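Local coordinates for protein nitrite oxidoreductase subunit A (Kuenenia stuttgartiensis, PDB 7B04) that belongs to the molybdopterin oxidoreductases as a NarG-like subunit, holding a molybdenum atom, two MD1 ligands and an iron/sulfur cluster, at residues W371-F383 with Y543-F555. Sequence-based numbering, arbitrary orientation.
Sequences WYDADYVKKFTDF and YLPVMLTGNVGYF
Tyr-376 lays its ring on the backbone of Gly-550, whose CA sits over one face in a CH-pi contact, 3.4 Å from the ring centroid, while Met-547 O lies at the ring's edge. Gly-550 has positive phi as the chain leaves helix 544-548, and lacking a side chain it lets the aromatic settle directly on the turn. With CG swung opposite the backbone N (chi1 179°), the phenol extends along the turn until its OH donates to Val-552 O at 2.9 Å, approaching tilted from the carbonyl plane. Tyr-554 runs past the same ring in the opposite direction.

Leu-548 is the second large contributor. Its CD2 reaches Phe-383 CE2 at 3.5 Å and also meets Val-377 CG1, while its CB rests against Tyr-372 CB. Leu-548 O accepts a hydrogen bond from Asp-373 N at 2.7 Å, tying it to the N-cap residue of helix 374-378. The N-to-C directions of the short helical segments differ by 106°. Lys-519 adds a hydrogen bond to Gly-550 O.

The contact thus joins helix 374-378 to helix 544-548 and its following turn: aromatic and aliphatic groups pack on side chains and main chain alike, while two hydrogen bonds to main-chain carbonyls probably set how the segments align.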
ATOM      1  N   TRP B 371     -34.664  -4.970  23.786  1.00 61.65           N
ATOM      2  CA  TRP B 371     -34.058  -3.801  23.152  1.00 54.96           C
ATOM      3  C   TRP B 371     -34.119  -3.912  21.632  1.00 53.41           C
ATOM      4  O   TRP B 371     -33.143  -3.660  20.927  1.00 60.78           O
ATOM      5  CB  TRP B 371     -32.617  -3.648  23.622  1.00 52.60           C
ATOM      6  CG  TRP B 371     -32.453  -3.210  25.044  1.00 56.36           C
ATOM      7  CD1 TRP B 371     -33.419  -2.712  25.870  1.00 57.07           C
ATOM      8  CD2 TRP B 371     -31.242  -3.231  25.810  1.00 51.83           C
ATOM      9  NE1 TRP B 371     -32.883  -2.421  27.102  1.00 54.54           N
ATOM     10  CE2 TRP B 371     -31.548  -2.731  27.091  1.00 49.86           C
ATOM     11  CE3 TRP B 371     -29.928  -3.624  25.537  1.00 47.27           C
ATOM     12  CZ2 TRP B 371     -30.589  -2.615  28.096  1.00 55.27           C
ATOM     13  CZ3 TRP B 371     -28.977  -3.508  26.534  1.00 47.07           C
ATOM     14  CH2 TRP B 371     -29.312  -3.008  27.798  1.00 47.88           C
ATOM     15  N   TYR B 372     -35.281  -4.301  21.114  1.00 49.20           N
ATOM     16  CA  TYR B 372     -35.483  -4.456  19.682  1.00 52.19           C
ATOM     17  C   TYR B 372     -36.724  -3.691  19.248  1.00 54.41           C
ATOM     18  O   TYR B 372     -37.690  -3.565  20.005  1.00 62.03           O
ATOM     19  CB  TYR B 372     -35.607  -5.938  19.288  1.00 56.31           C
ATOM     20  CG  TYR B 372     -36.779  -6.667  19.913  1.00 62.67           C
ATOM     21  CD1 TYR B 372     -36.679  -7.230  21.179  1.00 61.68           C
ATOM     22  CD2 TYR B 372     -37.979  -6.809  19.227  1.00 61.22           C
ATOM     23  CE1 TYR B 372     -37.745  -7.903  21.750  1.00 64.74           C
ATOM     24  CE2 TYR B 372     -39.051  -7.479  19.791  1.00 62.58           C
ATOM     25  CZ  TYR B 372     -38.927  -8.024  21.051  1.00 65.54           C
ATOM     26  OH  TYR B 372     -39.991  -8.691  21.614  1.00 63.95           O
ATOM     27  N   ASP B 373     -36.692  -3.185  18.018  1.00 60.92           N
ATOM     28  CA  ASP B 373     -37.853  -2.522  17.428  1.00 62.50           C
ATOM     29  C   ASP B 373     -38.837  -3.609  17.024  1.00 58.54           C
ATOM     30  O   ASP B 373     -38.697  -4.215  15.962  1.00 52.10           O
ATOM     31  CB  ASP B 373     -37.449  -1.664  16.232  1.00 55.93           C
ATOM     32  CG  ASP B 373     -38.649  -1.050  15.506  1.00 60.54           C
ATOM     33  OD1 ASP B 373     -39.593  -1.774  15.128  1.00 68.06           O
ATOM     34  OD2 ASP B 373     -38.643   0.181  15.304  1.00 65.96           O
ATOM     35  N   ALA B 374     -39.827  -3.875  17.880  1.00 63.73           N
ATOM     36  CA  ALA B 374     -40.793  -4.932  17.592  1.00 65.53           C
ATOM     37  C   ALA B 374     -41.485  -4.701  16.253  1.00 56.81           C
ATOM     38  O   ALA B 374     -41.741  -5.649  15.502  1.00 56.29           O
ATOM     39  CB  ALA B 374     -41.821  -5.027  18.719  1.00 56.05           C
ATOM     40  N   ASP B 375     -41.793  -3.444  15.942  1.00 51.71           N
ATOM     41  CA  ASP B 375     -42.488  -3.127  14.700  1.00 55.29           C
ATOM     42  C   ASP B 375     -41.631  -3.448  13.479  1.00 60.20           C
ATOM     43  O   ASP B 375     -42.109  -4.070  12.521  1.00 51.72           O
ATOM     44  CB  ASP B 375     -42.924  -1.660  14.739  1.00 63.13           C
ATOM     45  CG  ASP B 375     -43.677  -1.232  13.504  1.00 69.85           C
ATOM     46  OD1 ASP B 375     -43.090  -1.312  12.411  1.00 60.59           O
ATOM     47  OD2 ASP B 375     -44.847  -0.806  13.620  1.00 73.42           O
ATOM     48  N   TYR B 376     -40.359  -3.042  13.495  1.00 64.73           N
ATOM     49  CA  TYR B 376     -39.487  -3.316  12.347  1.00 57.51           C
ATOM     50  C   TYR B 376     -39.243  -4.808  12.168  1.00 58.59           C
ATOM     51  O   TYR B 376     -38.962  -5.250  11.050  1.00 58.95           O
ATOM     52  CB  TYR B 376     -38.145  -2.579  12.495  1.00 57.94           C
ATOM     53  CG  TYR B 376     -37.177  -2.835  11.349  1.00 50.70           C
ATOM     54  CD1 TYR B 376     -37.196  -2.049  10.207  1.00 49.66           C
ATOM     55  CD2 TYR B 376     -36.254  -3.872  11.413  1.00 49.50           C
ATOM     56  CE1 TYR B 376     -36.320  -2.283   9.164  1.00 51.42           C
ATOM     57  CE2 TYR B 376     -35.378  -4.110  10.379  1.00 53.43           C
ATOM     58  CZ  TYR B 376     -35.414  -3.314   9.253  1.00 51.57           C
ATOM     59  OH  TYR B 376     -34.546  -3.542   8.206  1.00 51.23           O
ATOM     60  N   VAL B 377     -39.313  -5.583  13.246  1.00 60.82           N
ATOM     61  CA  VAL B 377     -39.151  -7.025  13.135  1.00 57.49           C
ATOM     62  C   VAL B 377     -40.477  -7.740  12.868  1.00 58.75           C
ATOM     63  O   VAL B 377     -40.481  -8.836  12.302  1.00 53.58           O
ATOM     64  CB  VAL B 377     -38.442  -7.587  14.373  1.00 49.18           C
ATOM     65  CG1 VAL B 377     -37.821  -8.912  14.012  1.00 52.90           C
ATOM     66  CG2 VAL B 377     -37.342  -6.638  14.772  1.00 50.08           C
ATOM     67  N   LYS B 378     -41.612  -7.177  13.295  1.00 63.03           N
ATOM     68  CA  LYS B 378     -42.890  -7.775  12.901  1.00 59.14           C
ATOM     69  C   LYS B 378     -42.997  -7.775  11.385  1.00 55.61           C
ATOM     70  O   LYS B 378     -43.433  -8.758  10.779  1.00 52.38           O
ATOM     71  CB  LYS B 378     -44.074  -7.016  13.524  1.00 56.42           C
ATOM     72  CG  LYS B 378     -44.927  -7.858  14.474  1.00 62.99           C
ATOM     73  CD  LYS B 378     -45.424  -7.026  15.646  1.00 60.78           C
ATOM     74  N   LYS B 379     -42.609  -6.671  10.764  1.00 56.45           N
ATOM     75  CA  LYS B 379     -42.448  -6.599   9.325  1.00 58.07           C
ATOM     76  C   LYS B 379     -41.002  -6.924   8.949  1.00 60.95           C
ATOM     77  O   LYS B 379     -40.130  -7.103   9.803  1.00 62.27           O
ATOM     78  CB  LYS B 379     -42.826  -5.217   8.794  1.00 54.61           C
ATOM     79  CG  LYS B 379     -43.660  -4.359   9.708  1.00 56.44           C
ATOM     80  CD  LYS B 379     -43.928  -3.012   9.039  1.00 54.55           C
ATOM     81  CE  LYS B 379     -44.627  -2.057   9.983  1.00 57.10           C
ATOM     82  NZ  LYS B 379     -44.841  -0.685   9.437  1.00 53.67           N
ATOM     83  N   PHE B 380     -40.773  -7.070   7.646  1.00 58.91           N
ATOM     84  CA  PHE B 380     -39.449  -7.222   7.044  1.00 60.74           C
ATOM     85  C   PHE B 380     -38.600  -8.397   7.530  1.00 55.02           C
ATOM     86  O   PHE B 380     -37.497  -8.603   7.013  1.00 52.05           O
ATOM     87  CB  PHE B 380     -38.625  -5.954   7.291  1.00 47.97           C
ATOM     88  CG  PHE B 380     -39.236  -4.697   6.743  1.00 44.99           C
ATOM     89  CD1 PHE B 380     -39.920  -4.698   5.543  1.00 51.81           C
ATOM     90  CD2 PHE B 380     -39.110  -3.500   7.437  1.00 47.63           C
ATOM     91  CE1 PHE B 380     -40.468  -3.532   5.043  1.00 52.01           C
ATOM     92  CE2 PHE B 380     -39.662  -2.335   6.942  1.00 47.31           C
ATOM     93  CZ  PHE B 380     -40.346  -2.352   5.748  1.00 43.30           C
ATOM     94  N   THR B 381     -39.074  -9.181   8.493  1.00 56.76           N
ATOM     95  CA  THR B 381     -38.232 -10.205   9.098  1.00 56.34           C
ATOM     96  C   THR B 381     -39.012 -11.505   9.236  1.00 57.41           C
ATOM     97  O   THR B 381     -40.240 -11.499   9.360  1.00 62.17           O
ATOM     98  CB  THR B 381     -37.690  -9.741  10.460  1.00 54.76           C
ATOM     99  OG1 THR B 381     -37.248  -8.380  10.354  1.00 56.69           O
ATOM    100  CG2 THR B 381     -36.503 -10.591  10.874  1.00 52.59           C
ATOM    101  N   ASP B 382     -38.283 -12.624   9.240  1.00 56.83           N
ATOM    102  CA  ASP B 382     -38.905 -13.936   9.360  1.00 53.87           C
ATOM    103  C   ASP B 382     -39.213 -14.341  10.800  1.00 56.64           C
ATOM    104  O   ASP B 382     -39.796 -15.411  11.001  1.00 59.30           O
ATOM    105  CB  ASP B 382     -38.052 -15.007   8.666  1.00 54.54           C
ATOM    106  CG  ASP B 382     -36.771 -15.336   9.410  1.00 58.18           C
ATOM    107  OD1 ASP B 382     -36.378 -14.584  10.326  1.00 63.47           O
ATOM    108  OD2 ASP B 382     -36.150 -16.365   9.065  1.00 51.85           O
ATOM    109  N   PHE B 383     -38.817 -13.545  11.798  1.00 56.45           N
ATOM    110  CA  PHE B 383     -39.054 -13.938  13.187  1.00 55.91           C
ATOM    111  C   PHE B 383     -40.523 -14.213  13.491  1.00 58.06           C
ATOM    112  O   PHE B 383     -40.800 -15.206  14.187  1.00 64.56           O
ATOM    113  CB  PHE B 383     -38.529 -12.865  14.152  1.00 57.29           C
ATOM    114  CG  PHE B 383     -37.056 -12.942  14.423  1.00 56.30           C
ATOM    115  CD1 PHE B 383     -36.518 -13.989  15.152  1.00 52.72           C
ATOM    116  CD2 PHE B 383     -36.212 -11.941  13.981  1.00 56.15           C
ATOM    117  CE1 PHE B 383     -35.159 -14.045  15.409  1.00 54.34           C
ATOM    118  CE2 PHE B 383     -34.858 -11.990  14.232  1.00 48.80           C
ATOM    119  CZ  PHE B 383     -34.330 -13.042  14.948  1.00 49.08           C
ATOM    120  N   TYR B 543     -26.347 -10.197  10.722  1.00 43.19           N
ATOM    121  CA  TYR B 543     -27.613  -9.487  10.582  1.00 38.70           C
ATOM    122  C   TYR B 543     -28.479  -9.537  11.832  1.00 40.52           C
ATOM    123  O   TYR B 543     -29.382  -8.704  11.970  1.00 41.59           O
ATOM    124  CB  TYR B 543     -28.430 -10.034   9.402  1.00 38.37           C
ATOM    125  CG  TYR B 543     -28.056  -9.480   8.041  1.00 42.35           C
ATOM    126  CD1 TYR B 543     -26.727  -9.335   7.665  1.00 50.57           C
ATOM    127  CD2 TYR B 543     -29.036  -9.088   7.134  1.00 48.11           C
ATOM    128  CE1 TYR B 543     -26.385  -8.828   6.420  1.00 46.52           C
ATOM    129  CE2 TYR B 543     -28.702  -8.576   5.890  1.00 45.50           C
ATOM    130  CZ  TYR B 543     -27.374  -8.447   5.541  1.00 46.85           C
ATOM    131  OH  TYR B 543     -27.027  -7.941   4.311  1.00 51.04           O
ATOM    132  N   LEU B 544     -28.234 -10.484  12.738  1.00 42.74           N
ATOM    133  CA  LEU B 544     -29.107 -10.646  13.901  1.00 37.95           C
ATOM    134  C   LEU B 544     -29.239  -9.377  14.734  1.00 38.32           C
ATOM    135  O   LEU B 544     -30.381  -8.960  14.998  1.00 43.73           O
ATOM    136  CB  LEU B 544     -28.621 -11.827  14.748  1.00 35.15           C
ATOM    137  CG  LEU B 544     -28.874 -13.221  14.180  1.00 45.80           C
ATOM    138  CD1 LEU B 544     -28.159 -14.266  15.012  1.00 45.70           C
ATOM    139  CD2 LEU B 544     -30.364 -13.510  14.124  1.00 44.61           C
ATOM    140  N   PRO B 545     -28.161  -8.716  15.176  1.00 43.27           N
ATOM    141  CA  PRO B 545     -28.353  -7.487  15.964  1.00 44.05           C
ATOM    142  C   PRO B 545     -28.916  -6.338  15.151  1.00 43.56           C
ATOM    143  O   PRO B 545     -29.522  -5.430  15.731  1.00 42.11           O
ATOM    144  CB  PRO B 545     -26.942  -7.171  16.477  1.00 39.48           C
ATOM    145  CG  PRO B 545     -26.042  -7.773  15.473  1.00 39.59           C
ATOM    146  CD  PRO B 545     -26.728  -9.021  14.996  1.00 47.47           C
ATOM    147  N   VAL B 546     -28.749  -6.356  13.827  1.00 43.15           N
ATOM    148  CA  VAL B 546     -29.219  -5.258  12.991  1.00 43.60           C
ATOM    149  C   VAL B 546     -30.632  -5.488  12.461  1.00 47.37           C
ATOM    150  O   VAL B 546     -31.314  -4.516  12.105  1.00 47.53           O
ATOM    151  CB  VAL B 546     -28.229  -5.021  11.835  1.00 51.20           C
ATOM    152  CG1 VAL B 546     -28.450  -6.011  10.707  1.00 50.07           C
ATOM    153  CG2 VAL B 546     -28.333  -3.608  11.319  1.00 46.49           C
ATOM    154  N   MET B 547     -31.096  -6.741  12.406  1.00 51.86           N
ATOM    155  CA  MET B 547     -32.488  -6.999  12.052  1.00 45.67           C
ATOM    156  C   MET B 547     -33.427  -6.547  13.162  1.00 43.78           C
ATOM    157  O   MET B 547     -34.526  -6.052  12.895  1.00 40.62           O
ATOM    158  CB  MET B 547     -32.699  -8.486  11.769  1.00 45.87           C
ATOM    159  CG  MET B 547     -32.111  -8.985  10.467  1.00 57.09           C
ATOM    160  SD  MET B 547     -32.617 -10.682  10.131  1.00 68.15           S
ATOM    161  CE  MET B 547     -31.595 -11.581  11.290  1.00 38.48           C
ATOM    162  N   LEU B 548     -33.005  -6.718  14.414  1.00 46.17           N
ATOM    163  CA  LEU B 548     -33.859  -6.425  15.555  1.00 49.48           C
ATOM    164  C   LEU B 548     -33.920  -4.935  15.868  1.00 51.08           C
ATOM    165  O   LEU B 548     -34.925  -4.461  16.407  1.00 56.06           O
ATOM    166  CB  LEU B 548     -33.377  -7.210  16.772  1.00 48.27           C
ATOM    167  CG  LEU B 548     -33.403  -8.726  16.574  1.00 41.69           C
ATOM    168  CD1 LEU B 548     -32.741  -9.448  17.737  1.00 42.01           C
ATOM    169  CD2 LEU B 548     -34.832  -9.207  16.380  1.00 33.12           C
ATOM    170  N   THR B 549     -32.874  -4.184  15.534  1.00 46.48           N
ATOM    171  CA  THR B 549     -32.794  -2.774  15.884  1.00 43.45           C
ATOM    172  C   THR B 549     -33.295  -1.848  14.785  1.00 45.76           C
ATOM    173  O   THR B 549     -33.292  -0.627  14.977  1.00 45.71           O
ATOM    174  CB  THR B 549     -31.351  -2.407  16.229  1.00 49.61           C
ATOM    175  OG1 THR B 549     -30.487  -2.827  15.163  1.00 53.59           O
ATOM    176  CG2 THR B 549     -30.921  -3.079  17.521  1.00 48.53           C
ATOM    177  N   GLY B 550     -33.735  -2.387  13.654  1.00 43.30           N
ATOM    178  CA  GLY B 550     -34.245  -1.567  12.571  1.00 41.05           C
ATOM    179  C   GLY B 550     -33.202  -0.733  11.855  1.00 49.16           C
ATOM    180  O   GLY B 550     -33.422   0.454  11.594  1.00 47.41           O
ATOM    181  N   ASN B 551     -32.062  -1.337  11.534  1.00 54.10           N
ATOM    182  CA  ASN B 551     -30.954  -0.632  10.901  1.00 50.82           C
ATOM    183  C   ASN B 551     -30.564  -1.259   9.566  1.00 46.71           C
ATOM    184  O   ASN B 551     -29.382  -1.375   9.241  1.00 47.97           O
ATOM    185  CB  ASN B 551     -29.757  -0.555  11.843  1.00 42.28           C
ATOM    186  CG  ASN B 551     -30.063   0.221  13.107  1.00 43.97           C
ATOM    187  OD1 ASN B 551     -29.756  -0.225  14.213  1.00 51.75           O
ATOM    188  ND2 ASN B 551     -30.668   1.391  12.949  1.00 41.39           N
ATOM    189  N   VAL B 552     -31.542  -1.720   8.790  1.00 42.41           N
ATOM    190  CA  VAL B 552     -31.293  -2.198   7.434  1.00 43.14           C
ATOM    191  C   VAL B 552     -32.189  -1.420   6.480  1.00 42.31           C
ATOM    192  O   VAL B 552     -33.403  -1.333   6.694  1.00 46.24           O
ATOM    193  CB  VAL B 552     -31.537  -3.714   7.298  1.00 43.88           C
ATOM    194  CG1 VAL B 552     -31.500  -4.134   5.835  1.00 47.98           C
ATOM    195  CG2 VAL B 552     -30.509  -4.487   8.103  1.00 39.20           C
ATOM    196  N   GLY B 553     -31.591  -0.855   5.432  1.00 42.32           N
ATOM    197  CA  GLY B 553     -32.320  -0.090   4.443  1.00 43.22           C
ATOM    198  C   GLY B 553     -32.320   1.408   4.657  1.00 49.65           C
ATOM    199  O   GLY B 553     -32.869   2.134   3.818  1.00 56.83           O
ATOM    200  N   TYR B 554     -31.727   1.894   5.745  1.00 45.16           N
ATOM    201  CA  TYR B 554     -31.675   3.316   6.049  1.00 45.44           C
ATOM    202  C   TYR B 554     -30.242   3.815   5.926  1.00 50.56           C
ATOM    203  O   TYR B 554     -29.290   3.095   6.241  1.00 57.94           O
ATOM    204  CB  TYR B 554     -32.202   3.601   7.457  1.00 50.57           C
ATOM    205  CG  TYR B 554     -33.582   3.051   7.727  1.00 48.99           C
ATOM    206  CD1 TYR B 554     -34.715   3.728   7.297  1.00 49.58           C
ATOM    207  CD2 TYR B 554     -33.753   1.857   8.416  1.00 50.03           C
ATOM    208  CE1 TYR B 554     -35.981   3.232   7.543  1.00 52.63           C
ATOM    209  CE2 TYR B 554     -35.017   1.352   8.667  1.00 52.00           C
ATOM    210  CZ  TYR B 554     -36.125   2.044   8.228  1.00 52.88           C
ATOM    211  OH  TYR B 554     -37.383   1.547   8.475  1.00 62.55           O
ATOM    212  N   PHE B 555     -30.100   5.063   5.480  1.00 50.96           N
ATOM    213  CA  PHE B 555     -28.781   5.636   5.243  1.00 52.68           C
ATOM    214  C   PHE B 555     -27.926   5.584   6.505  1.00 48.00           C
ATOM    215  O   PHE B 555     -28.379   5.949   7.594  1.00 48.04           O
ATOM    216  CB  PHE B 555     -28.917   7.076   4.751  1.00 46.31           C
ATOM    217  CG  PHE B 555     -29.548   7.195   3.392  1.00 44.20           C
ATOM    218  CD1 PHE B 555     -28.815   6.926   2.248  1.00 44.65           C
ATOM    219  CD2 PHE B 555     -30.873   7.574   3.259  1.00 49.58           C
ATOM    220  CE1 PHE B 555     -29.391   7.033   0.995  1.00 41.36           C
ATOM    221  CE2 PHE B 555     -31.455   7.685   2.008  1.00 51.48           C
ATOM    222  CZ  PHE B 555     -30.713   7.414   0.876  1.00 43.39           C
TER